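Local coordinates for recombination protein RecR (Deinococcus radiodurans, PDB 1VDD) that binds DNA and zinc and may act with RecF and RecO in RecBC-independent recombinational DNA repair, assembling as a ring of four subunits, at residues L10-E13 against L14-P18; P18-G21 against P22-Q26; L43-A46 against L47-K51; V110-P113 against M114-V117; G175-L178 against E179-D182. All coordinates share one frame; numbering follows the deposited sequence.

Interaction 1 (L10-E13 against L14-P18)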
loop_
_atom_site.group_PDB
_atom_site.type_symbol
_atom_site.label_atom_id
_atom_site.label_comp_id
_atom_site.label_asym_id
_atom_site.label_seq_id
_atom_site.Cartn_x
_atom_site.Cartn_y
_atom_site.Cartn_z
ATOM N N LEU A 10 0.029 27.739 -9.001
ATOM C CA LEU A 10 -0.533 27.132 -7.806
ATOM C C LEU A 10 -0.045 25.693 -7.682
ATOM O O LEU A 10 0.329 25.250 -6.596
ATOM C CB LEU A 10 -2.062 27.139 -7.866
ATOM C CG LEU A 10 -2.828 27.565 -6.613
ATOM C CD1 LEU A 10 -4.278 27.132 -6.768
ATOM C CD2 LEU A 10 -2.231 26.942 -5.372
ATOM N N ILE A 11 -0.045 24.974 -8.799
ATOM C CA ILE A 11 0.380 23.578 -8.805
ATOM C C ILE A 11 1.784 23.473 -8.246
ATOM O O ILE A 11 2.086 22.601 -7.436
ATOM C CB ILE A 11 0.390 22.981 -10.233
ATOM C CG1 ILE A 11 -0.943 23.242 -10.930
ATOM C CG2 ILE A 11 0.619 21.481 -10.162
ATOM C CD1 ILE A 11 -2.125 22.688 -10.208
ATOM N N ARG A 12 2.636 24.380 -8.695
ATOM C CA ARG A 12 4.024 24.410 -8.277
ATOM C C ARG A 12 4.107 24.594 -6.768
ATOM O O ARG A 12 4.536 23.696 -6.053
ATOM C CB ARG A 12 4.726 25.551 -8.999
ATOM C CG ARG A 12 6.221 25.559 -8.889
ATOM C CD ARG A 12 6.731 26.850 -9.483
ATOM N NE ARG A 12 6.105 28.009 -8.845
ATOM C CZ ARG A 12 6.223 29.262 -9.279
ATOM N NH1 ARG A 12 6.946 29.528 -10.362
ATOM N NH2 ARG A 12 5.615 30.253 -8.631
ATOM N N GLU A 13 3.681 25.753 -6.280
ATOM C CA GLU A 13 3.722 26.019 -4.851
ATOM C C GLU A 13 3.077 24.912 -3.999
ATOM O O GLU A 13 3.621 24.550 -2.952
ATOM C CB GLU A 13 3.067 27.372 -4.542
ATOM C CG GLU A 13 3.751 28.561 -5.221
ATOM C CD GLU A 13 5.267 28.484 -5.116
ATOM O OE1 GLU A 13 5.783 28.480 -3.978
ATOM O OE2 GLU A 13 5.944 28.412 -6.168
ATOM N N LEU A 14 1.929 24.379 -4.420
ATOM C CA LEU A 14 1.290 23.320 -3.632
ATOM C C LEU A 14 2.181 22.092 -3.646
ATOM O O LEU A 14 2.453 21.512 -2.598
ATOM C CB LEU A 14 -0.103 22.957 -4.174
ATOM C CG LEU A 14 -1.254 23.937 -3.898
ATOM C CD1 LEU A 14 -2.447 23.572 -4.738
ATOM C CD2 LEU A 14 -1.625 23.934 -2.437
ATOM N N SER A 15 2.658 21.724 -4.832
ATOM C CA SER A 15 3.537 20.560 -5.010
ATOM C C SER A 15 4.869 20.674 -4.266
ATOM O O SER A 15 5.625 19.705 -4.170
ATOM C CB SER A 15 3.826 20.340 -6.490
ATOM O OG SER A 15 4.732 21.319 -6.961
ATOM N N ARG A 16 5.153 21.865 -3.752
ATOM C CA ARG A 16 6.380 22.121 -3.012
ATOM C C ARG A 16 6.176 21.651 -1.566
ATOM O O ARG A 16 7.111 21.595 -0.768
ATOM C CB ARG A 16 6.694 23.624 -3.088
ATOM C CG ARG A 16 7.889 24.114 -2.291
ATOM C CD ARG A 16 8.407 25.421 -2.879
ATOM N NE ARG A 16 9.133 25.182 -4.128
ATOM C CZ ARG A 16 9.028 25.926 -5.226
ATOM N NH1 ARG A 16 8.216 26.978 -5.252
ATOM N NH2 ARG A 16 9.735 25.613 -6.303
ATOM N N LEU A 17 4.940 21.288 -1.246
ATOM C CA LEU A 17 4.597 20.818 0.088
ATOM C C LEU A 17 4.854 19.324 0.216
ATOM O O LEU A 17 4.742 18.578 -0.756
ATOM C CB LEU A 17 3.124 21.102 0.377
ATOM C CG LEU A 17 2.678 22.559 0.347
ATOM C CD1 LEU A 17 1.167 22.649 0.471
ATOM C CD2 LEU A 17 3.350 23.290 1.486
ATOM N N PRO A 18 5.219 18.868 1.421
ATOM C CA PRO A 18 5.485 17.450 1.668
ATOM C C PRO A 18 4.211 16.611 1.598
ATOM O O PRO A 18 3.137 17.060 2.005
ATOM C CB PRO A 18 6.107 17.458 3.064
ATOM C CG PRO A 18 5.487 18.644 3.703
ATOM C CD PRO A 18 5.559 19.671 2.605
#

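Interaction 2 (P18-G21 against P22-Q26)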
loop_
_atom_site.group_PDB
_atom_site.type_symbol
_atom_site.label_atom_id
_atom_site.label_comp_id
_atom_site.label_asym_id
_atom_site.label_seq_id
_atom_site.Cartn_x
_atom_site.Cartn_y
_atom_site.Cartn_z
ATOM N N PRO A 18 5.219 18.868 1.421
ATOM C CA PRO A 18 5.485 17.450 1.668
ATOM C C PRO A 18 4.211 16.611 1.598
ATOM O O PRO A 18 3.137 17.060 2.005
ATOM C CB PRO A 18 6.107 17.458 3.064
ATOM C CG PRO A 18 5.487 18.644 3.703
ATOM C CD PRO A 18 5.559 19.671 2.605
ATOM N N GLY A 19 4.345 15.395 1.074
ATOM C CA GLY A 19 3.208 14.500 0.946
ATOM C C GLY A 19 2.199 14.962 -0.094
ATOM O O GLY A 19 1.008 14.664 0.027
ATOM N N ILE A 20 2.660 15.681 -1.118
ATOM C CA ILE A 20 1.768 16.184 -2.162
ATOM C C ILE A 20 2.482 16.323 -3.507
ATOM O O ILE A 20 3.151 17.327 -3.785
ATOM C CB ILE A 20 1.120 17.551 -1.720
ATOM C CG1 ILE A 20 0.055 17.277 -0.649
ATOM C CG2 ILE A 20 0.499 18.290 -2.910
ATOM C CD1 ILE A 20 -0.600 18.511 -0.056
ATOM N N GLY A 21 2.337 15.294 -4.335
ATOM C CA GLY A 21 2.962 15.292 -5.642
ATOM C C GLY A 21 2.147 15.986 -6.722
ATOM O O GLY A 21 0.958 16.259 -6.534
ATOM N N PRO A 22 2.778 16.288 -7.871
ATOM C CA PRO A 22 2.202 16.952 -9.048
ATOM C C PRO A 22 0.752 16.580 -9.306
ATOM O O PRO A 22 -0.122 17.445 -9.401
ATOM C CB PRO A 22 3.112 16.485 -10.173
ATOM C CG PRO A 22 4.455 16.507 -9.496
ATOM C CD PRO A 22 4.173 15.884 -8.135
ATOM N N LYS A 23 0.502 15.282 -9.427
ATOM C CA LYS A 23 -0.847 14.796 -9.677
ATOM C C LYS A 23 -1.777 15.282 -8.557
ATOM O O LYS A 23 -2.878 15.747 -8.818
ATOM C CB LYS A 23 -0.827 13.266 -9.763
ATOM C CG LYS A 23 -2.070 12.617 -10.369
ATOM C CD LYS A 23 -1.785 11.175 -10.848
ATOM C CE LYS A 23 -1.510 10.209 -9.690
ATOM N NZ LYS A 23 -2.743 9.882 -8.908
ATOM N N SER A 24 -1.313 15.212 -7.314
ATOM C CA SER A 24 -2.131 15.638 -6.186
ATOM C C SER A 24 -2.265 17.156 -6.061
ATOM O O SER A 24 -3.255 17.657 -5.535
ATOM C CB SER A 24 -1.575 15.063 -4.890
ATOM O OG SER A 24 -2.440 15.370 -3.811
ATOM N N ALA A 25 -1.270 17.890 -6.546
ATOM C CA ALA A 25 -1.314 19.341 -6.490
ATOM C C ALA A 25 -2.421 19.827 -7.428
ATOM O O ALA A 25 -3.230 20.708 -7.087
ATOM C CB ALA A 25 0.029 19.921 -6.928
ATOM N N GLN A 26 -2.446 19.249 -8.623
ATOM C CA GLN A 26 -3.440 19.627 -9.601
ATOM C C GLN A 26 -4.810 19.286 -9.022
ATOM O O GLN A 26 -5.726 20.104 -9.022
ATOM C CB GLN A 26 -3.195 18.876 -10.905
ATOM C CG GLN A 26 -4.129 19.286 -12.016
ATOM C CD GLN A 26 -4.206 18.247 -13.095
ATOM O OE1 GLN A 26 -3.293 18.106 -13.903
ATOM N NE2 GLN A 26 -5.299 17.485 -13.101
#

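Interaction 3 (L43-A46 against L47-K51)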
loop_
_atom_site.group_PDB
_atom_site.type_symbol
_atom_site.label_atom_id
_atom_site.label_comp_id
_atom_site.label_asym_id
_atom_site.label_seq_id
_atom_site.Cartn_x
_atom_site.Cartn_y
_atom_site.Cartn_z
ATOM N N LEU A 43 -7.724 30.831 3.869
ATOM C CA LEU A 43 -6.587 29.921 3.796
ATOM C C LEU A 43 -5.329 30.807 3.686
ATOM O O LEU A 43 -4.369 30.659 4.441
ATOM C CB LEU A 43 -6.678 29.031 2.553
ATOM C CG LEU A 43 -6.027 27.635 2.609
ATOM C CD1 LEU A 43 -5.782 27.133 1.189
ATOM C CD2 LEU A 43 -4.712 27.676 3.389
ATOM N N ALA A 44 -5.345 31.741 2.744
ATOM C CA ALA A 44 -4.206 32.625 2.556
ATOM C C ALA A 44 -3.857 33.341 3.849
ATOM O O ALA A 44 -2.722 33.298 4.304
ATOM C CB ALA A 44 -4.503 33.645 1.461
ATOM N N SER A 45 -4.845 33.982 4.453
ATOM C CA SER A 45 -4.608 34.708 5.686
ATOM C C SER A 45 -4.051 33.796 6.770
ATOM O O SER A 45 -3.065 34.146 7.416
ATOM C CB SER A 45 -5.900 35.372 6.181
ATOM O OG SER A 45 -6.770 34.429 6.778
ATOM N N ALA A 46 -4.688 32.638 6.974
ATOM C CA ALA A 46 -4.247 31.674 7.990
ATOM C C ALA A 46 -2.772 31.375 7.803
ATOM O O ALA A 46 -2.024 31.324 8.761
ATOM C CB ALA A 46 -5.056 30.395 7.889
ATOM N N LEU A 47 -2.370 31.179 6.554
ATOM C CA LEU A 47 -0.972 30.920 6.207
ATOM C C LEU A 47 -0.115 32.077 6.671
ATOM O O LEU A 47 0.813 31.894 7.449
ATOM C CB LEU A 47 -0.802 30.782 4.689
ATOM C CG LEU A 47 -0.928 29.379 4.106
ATOM C CD1 LEU A 47 -1.180 29.460 2.618
ATOM C CD2 LEU A 47 0.354 28.583 4.410
ATOM N N LEU A 48 -0.440 33.269 6.178
ATOM C CA LEU A 48 0.301 34.481 6.516
ATOM C C LEU A 48 0.271 34.802 8.008
ATOM O O LEU A 48 1.312 35.026 8.606
ATOM C CB LEU A 48 -0.232 35.661 5.702
ATOM C CG LEU A 48 -0.118 35.503 4.175
ATOM C CD1 LEU A 48 -0.834 36.658 3.491
ATOM C CD2 LEU A 48 1.349 35.457 3.745
ATOM N N GLU A 49 -0.914 34.825 8.614
ATOM C CA GLU A 49 -1.009 35.102 10.045
ATOM C C GLU A 49 0.082 34.278 10.730
ATOM O O GLU A 49 1.102 34.811 11.165
ATOM C CB GLU A 49 -2.361 34.656 10.622
ATOM C CG GLU A 49 -3.614 35.327 10.068
ATOM C CD GLU A 49 -4.904 34.754 10.682
ATOM O OE1 GLU A 49 -6.005 35.209 10.298
ATOM O OE2 GLU A 49 -4.819 33.851 11.546
ATOM N N ALA A 50 -0.140 32.966 10.793
ATOM C CA ALA A 50 0.781 32.042 11.436
ATOM C C ALA A 50 2.253 32.327 11.169
ATOM O O ALA A 50 3.059 32.343 12.094
ATOM C CB ALA A 50 0.447 30.624 11.030
ATOM N N LYS A 51 2.616 32.552 9.913
ATOM C CA LYS A 51 4.014 32.816 9.590
ATOM C C LYS A 51 4.508 34.027 10.364
ATOM O O LYS A 51 5.684 34.129 10.695
ATOM C CB LYS A 51 4.185 33.051 8.090
ATOM C CG LYS A 51 5.569 32.699 7.556
ATOM C CD LYS A 51 6.637 33.616 8.082
ATOM C CE LYS A 51 8.009 33.120 7.688
ATOM N NZ LYS A 51 8.282 31.780 8.271
#

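Interaction 4 (V110-P113 against M114-V117)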
loop_
_atom_site.group_PDB
_atom_site.type_symbol
_atom_site.label_atom_id
_atom_site.label_comp_id
_atom_site.label_asym_id
_atom_site.label_seq_id
_atom_site.Cartn_x
_atom_site.Cartn_y
_atom_site.Cartn_z
ATOM N N VAL A 110 17.921 16.420 14.838
ATOM C CA VAL A 110 18.656 15.302 15.399
ATOM C C VAL A 110 20.093 15.436 14.968
ATOM O O VAL A 110 20.367 15.938 13.892
ATOM C CB VAL A 110 18.163 13.971 14.836
ATOM C CG1 VAL A 110 18.455 12.861 15.822
ATOM C CG2 VAL A 110 16.689 14.059 14.498
ATOM N N LEU A 111 21.007 14.973 15.802
ATOM C CA LEU A 111 22.414 15.027 15.453
ATOM C C LEU A 111 22.655 14.131 14.240
ATOM O O LEU A 111 21.828 13.291 13.898
ATOM C CB LEU A 111 23.271 14.567 16.634
ATOM C CG LEU A 111 23.135 15.468 17.863
ATOM C CD1 LEU A 111 24.066 14.994 18.962
ATOM C CD2 LEU A 111 23.470 16.901 17.476
ATOM N N SER A 112 23.785 14.338 13.580
ATOM C CA SER A 112 24.151 13.554 12.413
ATOM C C SER A 112 25.565 13.944 12.026
ATOM O O SER A 112 25.786 14.894 11.275
ATOM C CB SER A 112 23.187 13.819 11.256
ATOM O OG SER A 112 23.063 15.203 11.015
ATOM N N PRO A 113 26.551 13.208 12.555
ATOM C CA PRO A 113 27.970 13.453 12.289
ATOM C C PRO A 113 28.280 13.547 10.799
ATOM O O PRO A 113 29.130 14.334 10.380
ATOM C CB PRO A 113 28.654 12.256 12.955
ATOM C CG PRO A 113 27.609 11.167 12.850
ATOM C CD PRO A 113 26.359 11.915 13.238
ATOM N N MET A 114 27.571 12.743 10.012
ATOM C CA MET A 114 27.756 12.703 8.568
ATOM C C MET A 114 27.698 14.073 7.897
ATOM O O MET A 114 28.580 14.422 7.111
ATOM C CB MET A 114 26.692 11.814 7.923
ATOM C CG MET A 114 26.490 10.463 8.573
ATOM S SD MET A 114 25.474 9.421 7.501
ATOM C CE MET A 114 23.876 10.287 7.564
ATOM N N ASN A 115 26.656 14.842 8.206
ATOM C CA ASN A 115 26.467 16.153 7.591
ATOM C C ASN A 115 26.924 17.337 8.428
ATOM O O ASN A 115 26.310 18.404 8.382
ATOM C CB ASN A 115 24.997 16.332 7.223
ATOM C CG ASN A 115 24.384 15.062 6.686
ATOM O OD1 ASN A 115 24.924 14.434 5.777
ATOM N ND2 ASN A 115 23.250 14.671 7.249
ATOM N N GLY A 116 28.004 17.148 9.182
ATOM C CA GLY A 116 28.532 18.215 10.016
ATOM C C GLY A 116 27.500 18.867 10.921
ATOM O O GLY A 116 27.771 19.907 11.532
ATOM N N VAL A 117 26.316 18.265 11.003
ATOM C CA VAL A 117 25.246 18.784 11.846
ATOM C C VAL A 117 25.577 18.413 13.282
ATOM O O VAL A 117 25.484 17.249 13.667
ATOM C CB VAL A 117 23.894 18.169 11.459
ATOM C CG1 VAL A 117 22.799 18.736 12.328
ATOM C CG2 VAL A 117 23.607 18.442 9.997
#

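Interaction 5 (G175-L178 against E179-D182)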
loop_
_atom_site.group_PDB
_atom_site.type_symbol
_atom_site.label_atom_id
_atom_site.label_comp_id
_atom_site.label_asym_id
_atom_site.label_seq_id
_atom_site.Cartn_x
_atom_site.Cartn_y
_atom_site.Cartn_z
ATOM N N GLY A 175 -0.597 -2.934 20.544
ATOM C CA GLY A 175 -1.460 -3.460 19.505
ATOM C C GLY A 175 -0.717 -4.253 18.450
ATOM O O GLY A 175 -1.030 -4.182 17.257
ATOM N N GLY A 176 0.272 -5.019 18.890
ATOM C CA GLY A 176 1.034 -5.824 17.963
ATOM C C GLY A 176 1.320 -7.194 18.536
ATOM O O GLY A 176 1.086 -7.459 19.716
ATOM N N SER A 177 1.803 -8.083 17.686
ATOM C CA SER A 177 2.149 -9.420 18.124
ATOM C C SER A 177 3.601 -9.609 17.709
ATOM O O SER A 177 4.030 -9.086 16.680
ATOM C CB SER A 177 1.238 -10.455 17.468
ATOM O OG SER A 177 1.230 -10.311 16.062
ATOM N N LEU A 178 4.350 -10.336 18.530
ATOM C CA LEU A 178 5.761 -10.576 18.286
ATOM C C LEU A 178 6.092 -10.974 16.857
ATOM O O LEU A 178 7.121 -10.579 16.314
ATOM C CB LEU A 178 6.272 -11.664 19.228
ATOM C CG LEU A 178 6.005 -11.508 20.722
ATOM C CD1 LEU A 178 7.132 -12.208 21.460
ATOM C CD2 LEU A 178 5.944 -10.037 21.128
ATOM N N GLU A 179 5.225 -11.768 16.244
ATOM C CA GLU A 179 5.501 -12.222 14.891
ATOM C C GLU A 179 5.823 -11.120 13.905
ATOM O O GLU A 179 6.680 -11.297 13.048
ATOM C CB GLU A 179 4.346 -13.047 14.336
ATOM C CG GLU A 179 4.787 -13.939 13.193
ATOM C CD GLU A 179 5.975 -14.798 13.588
ATOM O OE1 GLU A 179 5.855 -15.529 14.598
ATOM O OE2 GLU A 179 7.024 -14.740 12.900
ATOM N N TYR A 180 5.156 -9.980 14.009
ATOM C CA TYR A 180 5.437 -8.921 13.059
ATOM C C TYR A 180 6.301 -7.818 13.625
ATOM O O TYR A 180 6.418 -6.748 13.023
ATOM C CB TYR A 180 4.133 -8.347 12.501
ATOM C CG TYR A 180 3.302 -9.394 11.811
ATOM C CD1 TYR A 180 2.237 -10.010 12.469
ATOM C CD2 TYR A 180 3.631 -9.832 10.530
ATOM C CE1 TYR A 180 1.528 -11.041 11.873
ATOM C CE2 TYR A 180 2.927 -10.863 9.924
ATOM C CZ TYR A 180 1.878 -11.468 10.603
ATOM O OH TYR A 180 1.204 -12.526 10.029
ATOM N N THR A 181 6.920 -8.090 14.769
ATOM C CA THR A 181 7.788 -7.121 15.419
ATOM C C THR A 181 9.259 -7.320 15.049
ATOM O O THR A 181 9.782 -8.432 15.096
ATOM C CB THR A 181 7.652 -7.206 16.934
ATOM O OG1 THR A 181 6.272 -7.085 17.288
ATOM C CG2 THR A 181 8.447 -6.084 17.597
ATOM N N ASP A 182 9.925 -6.233 14.687
ATOM C CA ASP A 182 11.327 -6.290 14.309
ATOM C C ASP A 182 12.170 -6.975 15.385
ATOM O O ASP A 182 11.897 -6.859 16.584
ATOM C CB ASP A 182 11.856 -4.874 14.039
ATOM C CG ASP A 182 13.341 -4.853 13.688
ATOM O OD1 ASP A 182 14.181 -4.999 14.607
ATOM O OD2 ASP A 182 13.668 -4.691 12.491
#

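Interaction 1 (L10-E13 against L14-P18)
Glu13 and Arg16 run side by side and are joined through a salt bridge, Glu13 OE2 to Arg16 NH1 at 2.8 Å. Glu13 OE2 also takes Arg12 NE at 2.7 Å, though that hydrogen bond is bent and weak. Even so, one carboxylate oxygen ties the two arginines into a salt-bridge network. Glu13 OE1 lies in the plane of the Arg16 guanidinium, at its edge, and the two flat groups are turned 52° apart. Both arginines are exposed, whereas Glu13 is buried, partly against the second subunit, where Arg42 makes a long, weak ion pair with OE1. With an alanine in place of Glu13, Arg12 and Arg16, whose NE and NH1 are 4.3 Å apart, would probably be left without the negative charge between them. Residues 10-18 run along helix 5-15 and into the loop that follows it, in the helix-hairpin-helix region of RecR. Leu14 N donates to Leu10 O (2.8 Å) and Ser15 N to Ile11 O (2.8 Å), the regular helical pattern. Ser15 also turns its hydroxyl back onto the helix: with OG set between backbone N and carbonyl carbon (chi1 74°), it donates in the carbonyl plane to a lone pair of Arg12 O at 2.6 Å. On the buried flank, Leu10 CD2 meets Leu14 CD1 at 3.4 Å, and Leu14 goes on to pack against Leu28 of helix 22-32.

Interaction 2 (P18-G21 against P22-Q26)
Ile20 leans its CG2 methyl over the first turn of helix 22-32, coming within 4.1 Å of Ala25 N and 4.4 Å of Ala25 CB. This is the hairpin of the helix-hairpin-helix region, the turn that leads from helix 5-15 into the next helix. The methyl lies anti to the Ile20 backbone N, beside the carbonyl carbon, while CG1 (chi1 -74°) lies beside the nitrogen, anti to the carbonyl carbon. Ala25 CB is wedged between this hairpin and the preceding helix, touching Ile11, Leu14 and Ser15 there. Ser24 points its CB at the hairpin, 3.2 Å from Gly21 O, but its OG swings anti to its own N and stays 4.2 Å from Ile20 CG2. Pro22, by contrast, directs its CB away from the hairpin, and the end of Lys23 packs on Tyr180 of the third subunit. Ile20 packs on Ile20 of the second subunit, placing the hairpin at a subunit interface. Gly21 occupies the N-cap position, and its carbonyl begins the helical bonding: Ala25 N donates to Gly21 O at 2.8 Å, with an N-H...O angle of 142°.

Interaction 3 (L43-A46 against L47-K51)
Leu43 and Leu47 lie side by side one helical turn apart, pointing the same way, with Leu43 CD2 4.0 Å from Leu47 CD1. They form the buried flank of this piece of helix 37-53. Leu43 reaches its neighbour because CG stands anti to the backbone N (chi1 -152°), which swings the branched end along the helix although the side chain starts out away from the later turn. Leu47 CB also rests on the backbone, 3.2 Å from Ala44 O. The same two leucines meet their exchanged counterparts in the second subunit, Leu43 on Leu47 and Leu47 on Leu43, and Leu48 packs there on Ala44. Ala46 and Ala50 add small buried side chains, the Ala50 methyl lying 3.4 Å from Ala46 O.

The flank of Ser45 and Glu49 is looser. Both residues are partly exposed, and the Glu49 side chain is poorly ordered; it runs out extended beyond CG, and the position of its OE1 near Ser45 OG is uncertain. That hydroxyl instead bonds back to Arg42 O, with a weaker bond to Glu41 O, so its polar needs are met within its own helix. Lys51 NZ bonds to Gln35 O of the second subunit.

Beneath both flanks the run of i-to-i+4 backbone bonds is unbroken: Leu47 N, Leu48 N, Glu49 N and Ala50 N donate to Leu43 O, Ala44 O, Ser45 O and Ala46 O in turn. The pattern is that of a continuous alpha helix whose leucine-alanine flank serves a helix-to-helix subunit interface in the helix-hairpin-helix region.

Interaction 4 (V110-P113 against M114-V117)
The backbone folds back on itself between Ser112 and Val117, which form a single antiparallel bridge as a hydrogen-bonded pair with CA atoms 5.4 Å apart. Its bonds are weak: Ser112 N to Val117 O at 3.4 Å, and a doubtful return bond from Val117 N to Ser112 O. Within the turn Asn115 N gives Ser112 O another weak bond, while Gly116 N reaches Pro113 O at 3.3 Å from well above the carbonyl plane; these are successive i-to-i+3 turn bonds, closed by the single bridge. Gly116 has positive phi (52°), which lets the chain turn back toward the bridge. Among the side chains, Ser112 and Val117 make the closest meeting. Ser112 OG, held between its backbone N and carbonyl carbon (chi1 52°), lies against the branched valine, 3.1 Å from Val117 CB and 3.4 Å from Val117 CG2. Val117 points its CB toward the 110-113 side, and its other methyl, CG1, comes 4.0 Å from Val110 O. This loop belongs to the Toprim domain, on the connection from strand 103-106 to strand 136-139, and one side of it is laid on helix 145-158: Val110 touches Glu146 and Thr150, Leu111 packs on Tyr153, and Leu111 N bonds to Thr150 OG1. The outer end of the turn is exposed. There Asn115 bends its amide back, ND2 lying 3.8 Å from Ser112 OG, and Met114 CG comes 4.5 Å from Pro113 CG.

Interaction 5 (G175-L178 against E179-D182)
The Tyr180 ring has Ser177 OG at its edge, near the ring plane and 3.7 Å from Tyr180 CD1, while one of its faces is approached by Glu179 CB, offset toward the rim. The ring lies on the exposed side of the turn and packs on Arg27 of the third subunit. Glu179 also meets the third subunit: its chain, bent at chi2 (53°), leads away from the turn to a long, weak ion pair with that same arginine and to packing on Gln26 of the third subunit. The carbonyl of Ser177 holds the turn together. Tyr180 N donates to Ser177 O at 3.0 Å, and Thr181 OG1 donates to the same Ser177 O at 3.1 Å; the two donors come from opposite faces of the carbonyl plane. Thr181 can do this because OG1 sits beside its own backbone N (chi1 -54°), with CB pointed back at the turn. Thr181 N adds a bond to Leu178 O at 2.9 Å, and Thr181 CB rests 3.5 Å from Leu178 O. A valine replacing Thr181 would probably cost Ser177 O one of its two donors and leave the turn less firmly closed on that face. Leu178 is buried and packs on Ile168 of the fourth subunit; Gly176 N bonds to Thr143 OG1 of that subunit. Just beyond, Asp182 takes the N-cap position, OD1 receiving weak bonds from Val184 N and Thr185 N. The whole is a short 3-10 turn leading into an N-capped helix, 183-191, in the C-terminal region of RecR.

Overall arrangement
Interactions 1, 2 and 3 follow one another along the helix-hairpin-helix region. Interactions 1 and 2 share Pro18, touch, and have centres about 7 Å apart, joining helix 5-15 to helix 22-32; interaction 3, on helix 37-53, is centred about 16 Å from interaction 1. All three reach the second subunit. Interaction 4 comes later, in the Toprim domain, its centre about 28 Å from that of interaction 1, and no other chain touches it. Interaction 5, in the C-terminal region, lies about 42 Å from interaction 3, centre to centre, and meets the fourth subunit; interactions 2 and 5 both touch the third. Four of the five contacts lie against other subunits, as suits a ring-shaped tetramer.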